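Local coordinates for protein alginase (Pseudoalteromonas, PDB 4Q8L) that probably cleaves the polysaccharide alginate by beta-elimination, as a bacterial lyase of polysaccharide lyase family 18, at residues Ile11-Gly16 against Glu48-Glu53; Thr62-Glu67 against Val220-Glu225; Ala68-Glu73 against Glu141-Arg146; Val118-Arg123 against Val154-Phe159. One frame throughout, in Å; residues are numbered along the deposited sequence.

In the fold
The four contacts sample both antiparallel sheets of a beta-jelly-roll sandwich: contact 1 pairs strands of one, contacts 2 and 3 of the other, and contact 4 joins the two. Contacts 2 and 3, centres about 17 Å apart, share strand 62-74, bonded to strand 213-226 on one edge and 142-150 on the other; contact 2 takes its first half, contact 3 its second. Contact 1 comes first along the chain and touches contact 2; contact 3 falls within the span of contact 2, and its segments alternate with those of contact 4. Contacts 1 and 4 flank the chain's centre, their own centres about 21 Å apart. The C-terminal strand 213-226 lies inside its sheet, beside the middle strand 62-74.

Contact 1 of 4, residues Ile11-Gly16 against Glu48-Glu53; sequences IFDLEG and EYKVKE
Phe12 and Tyr49 cross at about a right angle, touching at their CB atoms, 3.8 Å apart, in an antiparallel strand pair at the margin of one sheet of the beta-jelly roll. Beyond them Phe12 CE1 rests on Val51 CG2 at 3.6 Å. The Phe12 ring is also met edge-to-face by Tyr222 and Phe177, so this side belongs to the core. Toward Glu15, Leu14 lays CD1 over a face of the Tyr49 ring, 4.2 Å from its centroid, in a CH-pi contact. Backbone bonds alternate along the pair and close with Lys52 N to Ile11 O, at 3.0 Å and nearly straight (167°). The opposite face is charged. Lys50, bent at chi2 and chi3, curls back so that NZ bridges Glu15 OE2 at 2.8 Å, met from above its plane, and Asp13 OD1 at 3.1 Å through the anti lone pair. A leucine in its place would probably leave both oxygens without the positive charge they share. Glu48 OE1 forms salt bridges to Arg46 and Lys176, an arginine, glutamate and lysine set probably as on the substrate-binding face of related alginate lyases. At the far edge, a water accepts from Glu53 N at 3.0 Å.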
# COMPACT_ATOMS: atom_id res chain seq x y z
N ILE A 11 7.07 -14.94 -7.44
CA ILE A 11 7.69 -13.84 -6.69
C ILE A 11 6.89 -13.49 -5.43
O ILE A 11 7.46 -13.31 -4.35
CB ILE A 11 7.79 -12.55 -7.56
CG1 ILE A 11 8.65 -12.79 -8.80
CG2 ILE A 11 8.33 -11.37 -6.72
CD1 ILE A 11 10.11 -13.10 -8.52
N PHE A 12 5.57 -13.39 -5.58
CA PHE A 12 4.71 -12.85 -4.52
C PHE A 12 3.90 -13.92 -3.80
O PHE A 12 3.18 -14.70 -4.43
CB PHE A 12 3.73 -11.81 -5.09
CG PHE A 12 4.39 -10.59 -5.69
CD1 PHE A 12 4.74 -9.51 -4.89
CD2 PHE A 12 4.64 -10.53 -7.06
CE1 PHE A 12 5.34 -8.39 -5.44
CE2 PHE A 12 5.25 -9.40 -7.63
CZ PHE A 12 5.60 -8.33 -6.82
N ASP A 13 4.02 -13.95 -2.47
CA ASP A 13 3.09 -14.67 -1.61
C ASP A 13 1.79 -13.87 -1.57
O ASP A 13 1.81 -12.64 -1.60
CB ASP A 13 3.62 -14.75 -0.18
CG ASP A 13 4.78 -15.69 -0.02
OD1 ASP A 13 5.58 -15.46 0.91
OD2 ASP A 13 4.89 -16.67 -0.80
N LEU A 14 0.67 -14.58 -1.51
CA LEU A 14 -0.62 -13.94 -1.27
C LEU A 14 -0.85 -13.71 0.23
O LEU A 14 -0.81 -14.65 1.03
CB LEU A 14 -1.75 -14.82 -1.82
CG LEU A 14 -3.19 -14.36 -1.57
CD1 LEU A 14 -3.38 -12.88 -1.93
CD2 LEU A 14 -4.19 -15.26 -2.33
N GLU A 15 -1.08 -12.46 0.61
CA GLU A 15 -1.45 -12.15 2.00
C GLU A 15 -2.96 -11.94 2.11
O GLU A 15 -3.49 -10.87 1.80
CB GLU A 15 -0.67 -10.93 2.49
CG GLU A 15 0.85 -11.15 2.51
CD GLU A 15 1.28 -12.15 3.58
OE1 GLU A 15 0.76 -12.08 4.71
OE2 GLU A 15 2.14 -13.01 3.29
N GLY A 16 -3.66 -12.99 2.53
CA GLY A 16 -5.12 -12.93 2.60
C GLY A 16 -5.71 -13.82 1.53
O GLY A 16 -6.00 -13.37 0.42
N GLU A 48 -3.27 -8.29 0.12
CA GLU A 48 -2.14 -7.79 -0.65
C GLU A 48 -1.18 -8.91 -1.08
O GLU A 48 -1.30 -10.06 -0.64
CB GLU A 48 -1.39 -6.71 0.16
CG GLU A 48 -0.63 -7.25 1.36
CD GLU A 48 -0.21 -6.17 2.37
OE1 GLU A 48 0.05 -6.52 3.53
OE2 GLU A 48 -0.13 -4.98 2.01
N TYR A 49 -0.24 -8.57 -1.96
CA TYR A 49 0.81 -9.47 -2.37
C TYR A 49 2.13 -8.99 -1.79
O TYR A 49 2.32 -7.79 -1.59
CB TYR A 49 0.91 -9.55 -3.90
CG TYR A 49 -0.25 -10.27 -4.54
CD1 TYR A 49 -1.32 -9.56 -5.06
CD2 TYR A 49 -0.29 -11.66 -4.59
CE1 TYR A 49 -2.40 -10.22 -5.64
CE2 TYR A 49 -1.36 -12.32 -5.16
CZ TYR A 49 -2.41 -11.59 -5.69
OH TYR A 49 -3.48 -12.23 -6.26
N LYS A 50 3.05 -9.92 -1.55
CA LYS A 50 4.27 -9.65 -0.81
C LYS A 50 5.43 -10.47 -1.37
O LYS A 50 5.34 -11.69 -1.52
CB LYS A 50 4.03 -10.01 0.66
CG LYS A 50 5.26 -9.93 1.55
CD LYS A 50 5.16 -10.96 2.66
CE LYS A 50 5.40 -12.37 2.12
NZ LYS A 50 4.93 -13.39 3.08
N VAL A 51 6.53 -9.79 -1.70
CA VAL A 51 7.71 -10.50 -2.19
C VAL A 51 8.16 -11.53 -1.13
O VAL A 51 8.39 -11.18 0.03
CB VAL A 51 8.87 -9.53 -2.52
CG1 VAL A 51 10.15 -10.30 -2.84
CG2 VAL A 51 8.48 -8.60 -3.69
N LYS A 52 8.28 -12.79 -1.53
CA LYS A 52 8.60 -13.85 -0.56
C LYS A 52 9.99 -13.67 0.07
O LYS A 52 10.90 -13.12 -0.55
CB LYS A 52 8.47 -15.23 -1.20
CG LYS A 52 9.52 -15.52 -2.26
CD LYS A 52 9.28 -16.85 -2.96
CE LYS A 52 7.98 -16.86 -3.74
NZ LYS A 52 7.91 -18.06 -4.61
N GLU A 53 10.13 -14.15 1.30
CA GLU A 53 11.38 -14.03 2.05
C GLU A 53 12.59 -14.57 1.29
O GLU A 53 13.68 -14.01 1.36
CB GLU A 53 11.26 -14.75 3.40
CG GLU A 53 12.53 -14.66 4.27
CD GLU A 53 12.37 -15.33 5.63
OE1 GLU A 53 11.64 -16.35 5.73
OE2 GLU A 53 12.97 -14.83 6.61
O HOH W 1 7.68 -15.55 2.19

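Contact 2 of 4, residues Thr62-Glu67 against Val220-Glu225; sequences TYEVFE and VSYTRE
Tyr222 lays the CD1 edge of its ring alongside Phe66 CB, 4.0 Å away, and carries its hydroxyl on to the carboxylate of Glu64. With CG anti to the backbone N (chi1 179°), the ring slants along its own face of the sheet toward Glu64. There OH donates to Glu64 OE2 at 2.6 Å, arriving on the anti side and 24° out of the carboxylate plane, while OE2 itself lies at the ring edge. Arg224, extended from CG to NE, brings NH1 to the same place. NH1 donates to Tyr222 OH at 3.1 Å, within the guanidinium plane, and forms a salt bridge of 3.5 Å with Glu64 OE2. A water spans the same two groups, donating to OE2 and accepting from NH1, so three polar groups gather round OE2. Its fellow oxygen OE1 is held by His85 and Asn149, and Arg224 NH2 by Leu55 O, which fixes both ends of the cluster. Farther along, Phe66 CE1 packs on Val220 CG1 at 3.8 Å. Paired backbone bonds at Tyr63-Glu225, Val65-Thr223 and Glu67-Ser221 join strands that run almost exactly antiparallel, a regular central pair in one sheet of the concanavalin-like jelly roll.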
# COMPACT_ATOMS: atom_id res chain seq x y z
N THR A 62 18.47 -4.25 -5.16
CA THR A 62 17.33 -4.55 -6.02
C THR A 62 16.99 -3.44 -7.01
O THR A 62 17.04 -2.25 -6.69
CB THR A 62 16.05 -4.90 -5.20
OG1 THR A 62 15.27 -3.73 -5.01
CG2 THR A 62 16.40 -5.48 -3.85
N TYR A 63 16.67 -3.84 -8.23
CA TYR A 63 16.04 -2.97 -9.19
C TYR A 63 14.65 -3.55 -9.44
O TYR A 63 14.53 -4.70 -9.86
CB TYR A 63 16.82 -2.93 -10.49
CG TYR A 63 16.13 -2.14 -11.58
CD1 TYR A 63 15.27 -2.77 -12.47
CD2 TYR A 63 16.32 -0.77 -11.70
CE1 TYR A 63 14.63 -2.06 -13.46
CE2 TYR A 63 15.67 -0.05 -12.69
CZ TYR A 63 14.83 -0.70 -13.57
OH TYR A 63 14.19 0.01 -14.56
N GLU A 64 13.61 -2.78 -9.16
CA GLU A 64 12.27 -3.26 -9.41
C GLU A 64 11.36 -2.14 -9.89
O GLU A 64 11.49 -0.98 -9.48
CB GLU A 64 11.69 -3.98 -8.17
CG GLU A 64 11.45 -3.09 -6.97
CD GLU A 64 11.32 -3.86 -5.65
OE1 GLU A 64 11.94 -3.42 -4.67
OE2 GLU A 64 10.59 -4.88 -5.60
N VAL A 65 10.45 -2.50 -10.79
CA VAL A 65 9.45 -1.58 -11.31
C VAL A 65 8.07 -2.21 -11.25
O VAL A 65 7.82 -3.23 -11.91
CB VAL A 65 9.76 -1.19 -12.76
CG1 VAL A 65 8.67 -0.25 -13.30
CG2 VAL A 65 11.14 -0.53 -12.86
N PHE A 66 7.19 -1.64 -10.43
CA PHE A 66 5.80 -2.08 -10.34
C PHE A 66 4.88 -1.05 -10.97
O PHE A 66 5.00 0.14 -10.68
CB PHE A 66 5.38 -2.30 -8.88
CG PHE A 66 3.91 -2.61 -8.72
CD1 PHE A 66 3.42 -3.88 -8.97
CD2 PHE A 66 3.02 -1.62 -8.34
CE1 PHE A 66 2.06 -4.17 -8.84
CE2 PHE A 66 1.65 -1.90 -8.21
CZ PHE A 66 1.17 -3.17 -8.46
N GLU A 67 3.98 -1.50 -11.83
CA GLU A 67 3.01 -0.61 -12.46
C GLU A 67 1.62 -1.23 -12.46
O GLU A 67 1.47 -2.44 -12.65
CB GLU A 67 3.42 -0.27 -13.90
CG GLU A 67 4.78 0.41 -14.03
CD GLU A 67 5.17 0.67 -15.47
OE1 GLU A 67 6.19 1.34 -15.70
OE2 GLU A 67 4.45 0.19 -16.38
N VAL A 220 -1.30 -4.80 -14.89
CA VAL A 220 -0.27 -4.90 -13.86
C VAL A 220 1.02 -5.42 -14.47
O VAL A 220 1.01 -6.36 -15.26
CB VAL A 220 -0.72 -5.87 -12.74
CG1 VAL A 220 0.37 -6.00 -11.69
CG2 VAL A 220 -2.05 -5.39 -12.10
N SER A 221 2.14 -4.80 -14.12
CA SER A 221 3.42 -5.38 -14.51
C SER A 221 4.41 -5.24 -13.37
O SER A 221 4.29 -4.33 -12.53
CB SER A 221 3.97 -4.77 -15.81
OG SER A 221 4.22 -3.38 -15.67
N TYR A 222 5.36 -6.16 -13.31
CA TYR A 222 6.39 -6.13 -12.29
C TYR A 222 7.70 -6.65 -12.87
O TYR A 222 7.76 -7.74 -13.43
CB TYR A 222 5.97 -6.93 -11.04
CG TYR A 222 7.03 -6.95 -9.96
CD1 TYR A 222 7.25 -5.84 -9.16
CD2 TYR A 222 7.81 -8.07 -9.74
CE1 TYR A 222 8.23 -5.84 -8.17
CE2 TYR A 222 8.79 -8.09 -8.75
CZ TYR A 222 9.00 -6.97 -7.97
OH TYR A 222 9.97 -6.97 -6.99
N THR A 223 8.75 -5.83 -12.75
CA THR A 223 10.08 -6.19 -13.23
C THR A 223 10.99 -6.19 -12.02
O THR A 223 10.89 -5.31 -11.16
CB THR A 223 10.64 -5.14 -14.23
OG1 THR A 223 9.82 -5.11 -15.40
CG2 THR A 223 12.07 -5.50 -14.62
N ARG A 224 11.87 -7.18 -11.95
CA ARG A 224 12.79 -7.32 -10.83
C ARG A 224 14.12 -7.84 -11.33
O ARG A 224 14.16 -8.77 -12.14
CB ARG A 224 12.22 -8.28 -9.78
CG ARG A 224 13.16 -8.59 -8.60
CD ARG A 224 12.49 -9.54 -7.59
NE ARG A 224 13.28 -9.73 -6.37
CZ ARG A 224 13.16 -8.97 -5.28
NH1 ARG A 224 12.28 -7.97 -5.25
NH2 ARG A 224 13.92 -9.21 -4.22
N GLU A 225 15.19 -7.22 -10.86
CA GLU A 225 16.54 -7.71 -11.05
C GLU A 225 17.28 -7.45 -9.76
O GLU A 225 16.94 -6.54 -9.01
CB GLU A 225 17.25 -6.98 -12.19
CG GLU A 225 16.69 -7.31 -13.55
CD GLU A 225 17.18 -6.36 -14.63
OE1 GLU A 225 16.59 -6.39 -15.74
OE2 GLU A 225 18.13 -5.58 -14.38
O HOH W 2 11.14 -6.44 -3.04
O HOH W 3 6.92 -3.27 -14.42

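Contact 3 of 4, residues Ala68-Glu73 against Glu141-Arg146; sequences ATVKVE and ETFNLR
Thr69 stands beside Asn144 on one face of the antiparallel pair, the two side chains pointing the same way. From its CB, already 3.5 Å from Asn144 OD1, the two branches part. OG1 comes to 2.7 Å of that same OD1, and Asn219 OD1 of the neighbouring strand 213-226 is a second partner of the hydroxyl, which therefore sits between two amide oxygens. CG2 turns to the other neighbour, Thr142, and presses on its CG2 at 3.3 Å, tighter than usual for methyl groups. Next along, Thr142 OG1 lies against CB and CG of Lys71. A valine at Thr69 would probably leave Asn144 OD1 and Asn219 OD1 without the hydroxyl that lies between them.

The other face is apolar. Phe143 has CG between its backbone N and carbonyl carbon (chi1 66°), a turn that swings the ring toward strand 62-74, so that Val70 CB sits over one face, 4.2 Å above the plane and offset toward the rim. Val72 CG2 meets the ring obliquely through CE2 at 4.1 Å, and Val70 CG2 packs on Leu145 CB at 3.9 Å. Phe159 stacks on the same ring. Between the faces run the backbone bonds, among them Leu145 N to Ala68 O at 2.8 Å, almost perfectly straight (178°). Hydroxyl and amide groups thus occupy the more exposed side and hydrocarbon the buried one, the division expected of a sheet with only one face turned into the core.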
# COMPACT_ATOMS: atom_id res chain seq x y z
N ALA A 68 0.61 -0.39 -12.25
CA ALA A 68 -0.77 -0.87 -12.26
C ALA A 68 -1.74 0.27 -12.50
O ALA A 68 -1.46 1.42 -12.16
CB ALA A 68 -1.11 -1.59 -10.93
N THR A 69 -2.86 -0.08 -13.11
CA THR A 69 -4.03 0.78 -13.17
C THR A 69 -4.87 0.46 -11.93
O THR A 69 -5.25 -0.69 -11.70
CB THR A 69 -4.83 0.54 -14.47
OG1 THR A 69 -4.02 0.95 -15.59
CG2 THR A 69 -6.12 1.33 -14.47
N VAL A 70 -5.12 1.48 -11.12
CA VAL A 70 -5.66 1.29 -9.79
C VAL A 70 -6.97 2.05 -9.61
O VAL A 70 -7.02 3.27 -9.75
CB VAL A 70 -4.65 1.79 -8.72
CG1 VAL A 70 -5.15 1.46 -7.30
CG2 VAL A 70 -3.26 1.18 -8.96
N LYS A 71 -8.02 1.31 -9.30
CA LYS A 71 -9.31 1.89 -8.95
C LYS A 71 -9.50 1.76 -7.44
O LYS A 71 -9.30 0.68 -6.88
CB LYS A 71 -10.43 1.17 -9.70
CG LYS A 71 -11.83 1.71 -9.44
CD LYS A 71 -12.91 0.84 -10.10
CE LYS A 71 -14.30 1.46 -9.92
NZ LYS A 71 -15.41 0.49 -10.16
N VAL A 72 -9.88 2.84 -6.78
CA VAL A 72 -10.10 2.78 -5.34
C VAL A 72 -11.54 3.11 -4.96
O VAL A 72 -12.08 4.16 -5.31
CB VAL A 72 -9.14 3.72 -4.57
CG1 VAL A 72 -9.31 3.54 -3.06
CG2 VAL A 72 -7.71 3.46 -4.99
N GLU A 73 -12.18 2.19 -4.25
CA GLU A 73 -13.50 2.45 -3.68
C GLU A 73 -13.40 2.27 -2.18
O GLU A 73 -13.04 1.19 -1.69
CB GLU A 73 -14.54 1.53 -4.28
CG GLU A 73 -14.66 1.66 -5.79
CD GLU A 73 -15.54 0.58 -6.40
OE1 GLU A 73 -16.73 0.86 -6.66
OE2 GLU A 73 -15.03 -0.55 -6.62
N GLU A 141 -12.90 6.43 -8.56
CA GLU A 141 -11.98 6.88 -9.60
C GLU A 141 -10.79 5.93 -9.78
O GLU A 141 -10.46 5.14 -8.89
CB GLU A 141 -11.49 8.31 -9.32
CG GLU A 141 -12.63 9.34 -9.30
CD GLU A 141 -12.14 10.78 -9.34
OE1 GLU A 141 -12.86 11.62 -9.93
OE2 GLU A 141 -11.06 11.08 -8.78
N THR A 142 -10.16 6.03 -10.95
CA THR A 142 -9.03 5.20 -11.32
C THR A 142 -7.82 6.08 -11.62
O THR A 142 -7.97 7.19 -12.15
CB THR A 142 -9.36 4.36 -12.58
OG1 THR A 142 -10.45 3.48 -12.30
CG2 THR A 142 -8.17 3.55 -13.04
N PHE A 143 -6.63 5.61 -11.25
CA PHE A 143 -5.38 6.28 -11.66
C PHE A 143 -4.29 5.26 -11.98
O PHE A 143 -4.40 4.08 -11.63
CB PHE A 143 -4.89 7.28 -10.61
CG PHE A 143 -4.47 6.65 -9.31
CD1 PHE A 143 -3.12 6.38 -9.05
CD2 PHE A 143 -5.41 6.34 -8.33
CE1 PHE A 143 -2.73 5.80 -7.84
CE2 PHE A 143 -5.02 5.76 -7.12
CZ PHE A 143 -3.68 5.49 -6.88
N ASN A 144 -3.23 5.71 -12.65
CA ASN A 144 -2.09 4.84 -12.92
C ASN A 144 -0.97 5.03 -11.90
O ASN A 144 -0.57 6.15 -11.62
CB ASN A 144 -1.57 5.04 -14.35
CG ASN A 144 -2.55 4.53 -15.40
OD1 ASN A 144 -3.19 3.49 -15.22
ND2 ASN A 144 -2.68 5.27 -16.50
N LEU A 145 -0.49 3.92 -11.35
CA LEU A 145 0.57 3.95 -10.34
C LEU A 145 1.86 3.35 -10.90
O LEU A 145 1.83 2.30 -11.55
CB LEU A 145 0.14 3.14 -9.11
CG LEU A 145 1.17 2.97 -7.99
CD1 LEU A 145 1.46 4.32 -7.33
CD2 LEU A 145 0.74 1.96 -6.92
N ARG A 146 2.99 3.99 -10.61
CA ARG A 146 4.30 3.39 -10.87
C ARG A 146 5.18 3.54 -9.64
O ARG A 146 5.30 4.63 -9.09
CB ARG A 146 4.99 4.00 -12.10
CG ARG A 146 6.31 3.31 -12.48
CD ARG A 146 6.95 3.96 -13.73
NE ARG A 146 7.45 5.29 -13.43
CZ ARG A 146 7.98 6.13 -14.32
NH1 ARG A 146 8.41 7.32 -13.93
NH2 ARG A 146 8.08 5.78 -15.60

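Contact 4 of 4, residues Val118-Arg123 against Val154-Phe159; sequences VYVRLR and VEVTAF
Val118 opens the contact by setting its CB against the edge of the Phe159 ring, near the ring plane and 3.8 Å from CE1. Its CG2 touches the same corner, and its CG1 reaches Ala158 CB only loosely, at 4.5 Å. Phe159 follows the last residue of strand 153-158 and has a positive phi (59°), which breaks the alternation of the strand: Ala158 and Phe159, though consecutive, both direct their side chains at segment 118-123. Two residues on, Val120 slides its CG2 past Val156 CG2 at 3.7 Å, the two side chains running in opposite directions. This is the interior of the beta sandwich. Strands 118-123 and 154-158 belong to different sheets and run antiparallel, their axes 8.5 Å apart at the closest, so no hydrogen bond crosses and the sheets are held here by hydrocarbon. Phe163 of strand 161-166 also touches Val120, while Leu134 and Val96 touch Val156. Leu122 comes last. Its CG lies anti to the carbonyl carbon (chi1 -58°), beside the backbone N, and the branched end spreads over Val154, CD2 meeting the CG1 methyl at 3.8 Å while CD1 rests on the backbone oxygen of Val154 at 3.7 Å.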
# COMPACT_ATOMS: atom_id res chain seq x y z
N VAL A 118 -3.77 11.32 -2.22
CA VAL A 118 -2.86 10.26 -2.60
C VAL A 118 -1.45 10.79 -2.45
O VAL A 118 -1.09 11.79 -3.07
CB VAL A 118 -3.09 9.82 -4.04
CG1 VAL A 118 -2.12 8.70 -4.40
CG2 VAL A 118 -4.53 9.37 -4.22
N TYR A 119 -0.67 10.15 -1.59
CA TYR A 119 0.65 10.65 -1.28
C TYR A 119 1.62 9.53 -0.95
O TYR A 119 1.23 8.38 -0.80
CB TYR A 119 0.58 11.67 -0.13
CG TYR A 119 0.10 11.09 1.19
CD1 TYR A 119 -1.26 11.10 1.52
CD2 TYR A 119 0.99 10.57 2.11
CE1 TYR A 119 -1.71 10.58 2.73
CE2 TYR A 119 0.56 10.05 3.32
CZ TYR A 119 -0.79 10.06 3.62
OH TYR A 119 -1.23 9.54 4.82
N VAL A 120 2.89 9.88 -0.86
CA VAL A 120 3.92 8.88 -0.60
C VAL A 120 4.78 9.30 0.60
O VAL A 120 5.07 10.48 0.79
CB VAL A 120 4.79 8.66 -1.85
CG1 VAL A 120 5.48 9.96 -2.28
CG2 VAL A 120 5.83 7.57 -1.62
N ARG A 121 5.14 8.33 1.43
CA ARG A 121 6.16 8.57 2.45
C ARG A 121 7.40 7.76 2.08
O ARG A 121 7.29 6.57 1.77
CB ARG A 121 5.66 8.19 3.85
CG ARG A 121 4.72 9.21 4.47
CD ARG A 121 4.22 8.75 5.85
NE ARG A 121 3.56 9.85 6.53
CZ ARG A 121 4.19 10.74 7.29
NH1 ARG A 121 5.49 10.63 7.50
NH2 ARG A 121 3.51 11.73 7.87
N LEU A 122 8.56 8.41 2.10
CA LEU A 122 9.82 7.73 1.82
C LEU A 122 10.80 8.02 2.94
O LEU A 122 10.97 9.17 3.34
CB LEU A 122 10.41 8.18 0.49
CG LEU A 122 9.55 7.99 -0.77
CD1 LEU A 122 10.28 8.57 -1.97
CD2 LEU A 122 9.26 6.52 -1.00
N ARG A 123 11.47 6.98 3.43
CA ARG A 123 12.42 7.18 4.52
C ARG A 123 13.78 7.51 3.96
O ARG A 123 14.40 6.67 3.30
CB ARG A 123 12.50 5.93 5.40
CG ARG A 123 13.24 6.20 6.72
CD ARG A 123 13.34 4.95 7.59
NE ARG A 123 12.04 4.50 8.09
CZ ARG A 123 11.39 5.03 9.12
NH1 ARG A 123 10.22 4.53 9.50
NH2 ARG A 123 11.90 6.08 9.76
N VAL A 154 14.26 5.49 -4.75
CA VAL A 154 12.85 5.13 -4.91
C VAL A 154 12.02 6.28 -5.47
O VAL A 154 12.08 7.40 -4.98
CB VAL A 154 12.24 4.65 -3.60
CG1 VAL A 154 10.73 4.35 -3.78
CG2 VAL A 154 12.98 3.40 -3.11
N GLU A 155 11.26 5.99 -6.53
CA GLU A 155 10.43 6.99 -7.18
C GLU A 155 9.01 6.48 -7.36
O GLU A 155 8.80 5.35 -7.82
CB GLU A 155 11.02 7.38 -8.53
CG GLU A 155 10.28 8.52 -9.24
CD GLU A 155 10.72 8.69 -10.70
OE1 GLU A 155 10.49 9.78 -11.28
OE2 GLU A 155 11.30 7.73 -11.27
N VAL A 156 8.04 7.30 -7.00
CA VAL A 156 6.64 6.95 -7.14
C VAL A 156 5.94 7.93 -8.08
O VAL A 156 6.12 9.15 -7.95
CB VAL A 156 5.92 6.94 -5.78
CG1 VAL A 156 4.40 6.72 -5.98
CG2 VAL A 156 6.51 5.86 -4.88
N THR A 157 5.17 7.40 -9.02
CA THR A 157 4.43 8.22 -9.97
C THR A 157 2.95 7.88 -9.89
O THR A 157 2.58 6.71 -10.00
CB THR A 157 4.92 8.00 -11.41
OG1 THR A 157 6.34 8.16 -11.46
CG2 THR A 157 4.25 8.99 -12.39
N ALA A 158 2.11 8.89 -9.67
CA ALA A 158 0.66 8.74 -9.73
C ALA A 158 0.06 9.99 -10.35
O ALA A 158 0.51 11.10 -10.07
CB ALA A 158 0.06 8.49 -8.31
N PHE A 159 -0.95 9.82 -11.20
CA PHE A 159 -1.56 10.93 -11.93
C PHE A 159 -0.51 11.65 -12.78
O PHE A 159 -0.66 12.83 -13.09
CB PHE A 159 -2.18 11.96 -10.97
CG PHE A 159 -3.15 11.37 -9.98
CD1 PHE A 159 -2.75 11.08 -8.69
CD2 PHE A 159 -4.47 11.12 -10.35
CE1 PHE A 159 -3.64 10.55 -7.77
CE2 PHE A 159 -5.37 10.58 -9.43
CZ PHE A 159 -4.96 10.29 -8.14